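Local coordinates for protein hypoxanthine-guanine phosphoribosyltransferase (Thermus thermophilus, PDB 3ACC) that probably salvages purine bases, joining hypoxanthine or guanine to 5-phospho-alpha-D-ribose 1-diphosphate to make IMP or GMP with release of diphosphate, at residues Glu102-Thr107 with Ala130-Pro135. Residues are numbered along the deposited sequence; the frame is centred on the assembly and turned at random.
Sequences EDIVDT and ALLSKP. With 5GP (guanosine-5'-monophosphate), chain B.
V105 and L132 lie at the middle of a short parallel ladder: V105 N donates to L132 O (2.9 Å), and V105 O accepts K134 N. Both chains turn a corner, at D103 and L131, and D103 O still receives L132 N there. The tight part is apolar. I104 CG1 presses on L132 CB at 3.6 Å, while its CD1 runs against K134 CE and its CG2 packs on one face of the guanine of the bound GMP, over C4 and C5, next to V156. On the opposite face of the sheet, V105 CG2 meets A130 CB.

Toward the C-terminal ends the contact turns polar, with D106 and K134 still buried. K134, bent at its third torsion (chi3 -66°), lifts NZ to N7 and O6 of the guanine, both at 3.0 Å; D106 OD1 is a longer salt-bridge partner at 3.5 Å, and a water links NZ weakly to D106 OD2, which also pairs with R137. The loose end is T107, partly exposed and touching nothing in 130-135; it takes the phosphate through N and OG1. At the ribose, D103 OD1 accepts a hydrogen bond from O3' (2.7 Å) and OD2 one from O2', while I104 N meets OD1 from above the carboxylate plane. A leucine in place of D103 would probably cost O3' and O2' these carboxylate acceptors and leave I104 N without its partner. NZ donating to O6 is consistent with a preference for the 6-oxo group that guanine and hypoxanthine share, while 102-107, part of the family's PRPP-binding motif, helps hold ribose and phosphate.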
ATOM      1  N   GLU A 102      -8.115   3.516  -7.570  1.00 13.80           N
ATOM      2  CA  GLU A 102      -7.302   4.580  -8.133  1.00 15.67           C
ATOM      3  C   GLU A 102      -7.084   5.736  -7.152  1.00 16.43           C
ATOM      4  O   GLU A 102      -7.836   5.889  -6.183  1.00 13.87           O
ATOM      5  CB  GLU A 102      -8.003   5.099  -9.391  1.00 18.89           C
ATOM      6  CG  GLU A 102      -7.194   6.078 -10.175  1.00 25.54           C
ATOM      7  CD  GLU A 102      -5.989   5.431 -10.800  1.00 24.48           C
ATOM      8  OE1 GLU A 102      -6.158   4.726 -11.817  1.00 26.87           O
ATOM      9  OE2 GLU A 102      -4.880   5.619 -10.266  1.00 24.65           O
ATOM     10  N   ASP A 103      -6.058   6.551  -7.400  1.00 15.75           N
ATOM     11  CA  ASP A 103      -5.799   7.693  -6.529  1.00 16.10           C
ATOM     12  C   ASP A 103      -6.648   8.898  -6.930  1.00 16.33           C
ATOM     13  O   ASP A 103      -7.452   9.395  -6.141  1.00 18.03           O
ATOM     14  CB  ASP A 103      -4.304   8.063  -6.526  1.00 16.13           C
ATOM     15  CG  ASP A 103      -3.725   8.257  -7.922  1.00 18.90           C
ATOM     16  OD1 ASP A 103      -4.436   8.034  -8.922  1.00 19.94           O
ATOM     17  OD2 ASP A 103      -2.533   8.633  -8.013  1.00 18.58           O
ATOM     18  N   ILE A 104      -6.486   9.364  -8.160  1.00 15.97           N
ATOM     19  CA  ILE A 104      -7.252  10.509  -8.622  1.00 16.08           C
ATOM     20  C   ILE A 104      -7.484  10.446 -10.125  1.00 15.65           C
ATOM     21  O   ILE A 104      -6.606  10.032 -10.879  1.00 16.30           O
ATOM     22  CB  ILE A 104      -6.532  11.830  -8.256  1.00 15.83           C
ATOM     23  CG1 ILE A 104      -7.309  13.024  -8.816  1.00 16.49           C
ATOM     24  CG2 ILE A 104      -5.095  11.810  -8.775  1.00 16.68           C
ATOM     25  CD1 ILE A 104      -6.811  14.358  -8.291  1.00 17.67           C
ATOM     26  N   VAL A 105      -8.682  10.834 -10.548  1.00 15.31           N
ATOM     27  CA  VAL A 105      -9.030  10.838 -11.962  1.00 15.17           C
ATOM     28  C   VAL A 105      -8.925  12.267 -12.481  1.00 16.58           C
ATOM     29  O   VAL A 105      -9.666  13.153 -12.050  1.00 16.00           O
ATOM     30  CB  VAL A 105     -10.458  10.310 -12.183  1.00 15.77           C
ATOM     31  CG1 VAL A 105     -10.819  10.365 -13.678  1.00 13.62           C
ATOM     32  CG2 VAL A 105     -10.564   8.876 -11.643  1.00 12.01           C
ATOM     33  N   ASP A 106      -7.991  12.486 -13.401  1.00 17.76           N
ATOM     34  CA  ASP A 106      -7.763  13.808 -13.978  1.00 18.59           C
ATOM     35  C   ASP A 106      -8.443  13.899 -15.347  1.00 19.18           C
ATOM     36  O   ASP A 106      -9.641  14.191 -15.427  1.00 18.80           O
ATOM     37  CB  ASP A 106      -6.253  14.050 -14.082  1.00 19.12           C
ATOM     38  CG  ASP A 106      -5.905  15.482 -14.436  1.00 20.10           C
ATOM     39  OD1 ASP A 106      -6.734  16.391 -14.206  1.00 20.70           O
ATOM     40  OD2 ASP A 106      -4.782  15.701 -14.930  1.00 19.52           O
ATOM     41  N   THR A 107      -7.703  13.648 -16.422  1.00 19.31           N
ATOM     42  CA  THR A 107      -8.306  13.703 -17.753  1.00 20.10           C
ATOM     43  C   THR A 107      -9.147  12.447 -17.969  1.00 20.84           C
ATOM     44  O   THR A 107     -10.079  12.447 -18.775  1.00 19.82           O
ATOM     45  CB  THR A 107      -7.245  13.771 -18.877  1.00 21.43           C
ATOM     46  OG1 THR A 107      -6.478  12.560 -18.890  1.00 18.55           O
ATOM     47  CG2 THR A 107      -6.318  14.969 -18.670  1.00 22.15           C
ATOM     48  N   ALA A 130     -12.085   5.630  -6.498  1.00 15.74           N
ATOM     49  CA  ALA A 130     -11.017   6.619  -6.658  1.00 16.12           C
ATOM     50  C   ALA A 130     -11.122   7.608  -5.512  1.00 15.49           C
ATOM     51  O   ALA A 130     -12.214   8.069  -5.184  1.00 15.81           O
ATOM     52  CB  ALA A 130     -11.160   7.353  -7.991  1.00 13.54           C
ATOM     53  N   LEU A 131      -9.997   7.938  -4.892  1.00 16.72           N
ATOM     54  CA  LEU A 131     -10.044   8.877  -3.782  1.00 18.59           C
ATOM     55  C   LEU A 131     -10.497  10.256  -4.235  1.00 18.45           C
ATOM     56  O   LEU A 131     -11.291  10.902  -3.552  1.00 18.75           O
ATOM     57  CB  LEU A 131      -8.678   9.003  -3.108  1.00 19.54           C
ATOM     58  CG  LEU A 131      -8.651  10.017  -1.960  1.00 19.91           C
ATOM     59  CD1 LEU A 131      -9.599   9.570  -0.856  1.00 20.00           C
ATOM     60  CD2 LEU A 131      -7.241  10.146  -1.424  1.00 22.98           C
ATOM     61  N   LEU A 132     -10.004  10.690  -5.396  1.00 17.19           N
ATOM     62  CA  LEU A 132     -10.318  12.014  -5.915  1.00 17.98           C
ATOM     63  C   LEU A 132     -10.660  12.072  -7.402  1.00 19.11           C
ATOM     64  O   LEU A 132     -10.332  11.163  -8.171  1.00 18.19           O
ATOM     65  CB  LEU A 132      -9.128  12.940  -5.664  1.00 19.88           C
ATOM     66  CG  LEU A 132      -8.615  13.037  -4.224  1.00 21.19           C
ATOM     67  CD1 LEU A 132      -7.248  13.717  -4.212  1.00 21.44           C
ATOM     68  CD2 LEU A 132      -9.621  13.806  -3.376  1.00 19.49           C
ATOM     69  N   SER A 133     -11.306  13.166  -7.798  1.00 17.87           N
ATOM     70  CA  SER A 133     -11.674  13.390  -9.192  1.00 18.38           C
ATOM     71  C   SER A 133     -11.766  14.888  -9.515  1.00 19.01           C
ATOM     72  O   SER A 133     -12.371  15.662  -8.767  1.00 18.06           O
ATOM     73  CB  SER A 133     -13.007  12.708  -9.508  1.00 16.36           C
ATOM     74  OG  SER A 133     -13.374  12.922 -10.861  1.00 16.38           O
ATOM     75  N   LYS A 134     -11.140  15.286 -10.618  1.00 18.80           N
ATOM     76  CA  LYS A 134     -11.154  16.677 -11.076  1.00 20.14           C
ATOM     77  C   LYS A 134     -11.916  16.694 -12.407  1.00 18.59           C
ATOM     78  O   LYS A 134     -11.326  16.844 -13.474  1.00 18.33           O
ATOM     79  CB  LYS A 134      -9.715  17.187 -11.265  1.00 20.59           C
ATOM     80  CG  LYS A 134      -8.894  17.198  -9.975  1.00 21.47           C
ATOM     81  CD  LYS A 134      -7.447  17.663 -10.182  1.00 20.13           C
ATOM     82  CE  LYS A 134      -6.644  16.681 -11.036  1.00 21.64           C
ATOM     83  NZ  LYS A 134      -5.208  17.081 -11.136  1.00 18.45           N
ATOM     84  N   PRO A 135     -13.249  16.551 -12.350  1.00 18.63           N
ATOM     85  CA  PRO A 135     -14.105  16.534 -13.541  1.00 18.89           C
ATOM     86  C   PRO A 135     -13.994  17.698 -14.525  1.00 19.33           C
ATOM     87  O   PRO A 135     -14.355  17.547 -15.694  1.00 18.45           O
ATOM     88  CB  PRO A 135     -15.509  16.385 -12.954  1.00 17.50           C
ATOM     89  CG  PRO A 135     -15.400  17.109 -11.652  1.00 18.14           C
ATOM     90  CD  PRO A 135     -14.064  16.623 -11.123  1.00 18.83           C
TER
HETATM   91  P   5GP B 817      -5.378  10.970 -15.902  1.00 21.63           P
HETATM   92  O1P 5GP B 817      -5.275  12.228 -16.667  1.00 20.89           O
HETATM   93  O2P 5GP B 817      -5.026   9.741 -16.865  1.00 24.43           O
HETATM   94  O3P 5GP B 817      -6.875  10.791 -15.340  1.00 18.86           O
HETATM   95  O5' 5GP B 817      -4.349  11.058 -14.650  1.00 22.83           O
HETATM   96  C5' 5GP B 817      -3.935   9.741 -14.302  1.00 25.22           C
HETATM   97  C4' 5GP B 817      -2.826   9.809 -13.247  1.00 24.04           C
HETATM   98  O4' 5GP B 817      -2.201  11.133 -13.238  1.00 23.10           O
HETATM   99  C3' 5GP B 817      -3.410   9.640 -11.834  1.00 23.43           C
HETATM  100  O3' 5GP B 817      -3.586   8.259 -11.517  1.00 24.71           O
HETATM  101  C2' 5GP B 817      -2.325  10.289 -10.975  1.00 23.64           C
HETATM  102  O2' 5GP B 817      -1.253   9.380 -10.688  1.00 27.31           O
HETATM  103  C1' 5GP B 817      -1.845  11.461 -11.859  1.00 21.78           C
HETATM  104  N9  5GP B 817      -2.421  12.730 -11.380  1.00 21.45           N
HETATM  105  C8  5GP B 817      -3.447  13.454 -11.939  1.00 19.91           C
HETATM  106  N7  5GP B 817      -3.680  14.523 -11.221  1.00 18.23           N
HETATM  107  C5  5GP B 817      -2.824  14.548 -10.171  1.00 18.81           C
HETATM  108  C6  5GP B 817      -2.596  15.435  -9.066  1.00 18.33           C
HETATM  109  O6  5GP B 817      -3.267  16.447  -8.921  1.00 19.37           O
HETATM  110  N1  5GP B 817      -1.604  15.121  -8.168  1.00 18.48           N
HETATM  111  C2  5GP B 817      -0.845  13.979  -8.327  1.00 17.00           C
HETATM  112  N2  5GP B 817       0.138  13.680  -7.420  1.00 18.05           N
HETATM  113  N3  5GP B 817      -1.054  13.156  -9.344  1.00 17.47           N
HETATM  114  C4  5GP B 817      -2.009  13.398 -10.267  1.00 17.54           C
HETATM  115  O   HOH W   1      -2.712  16.942 -12.962  1.00 28.00           O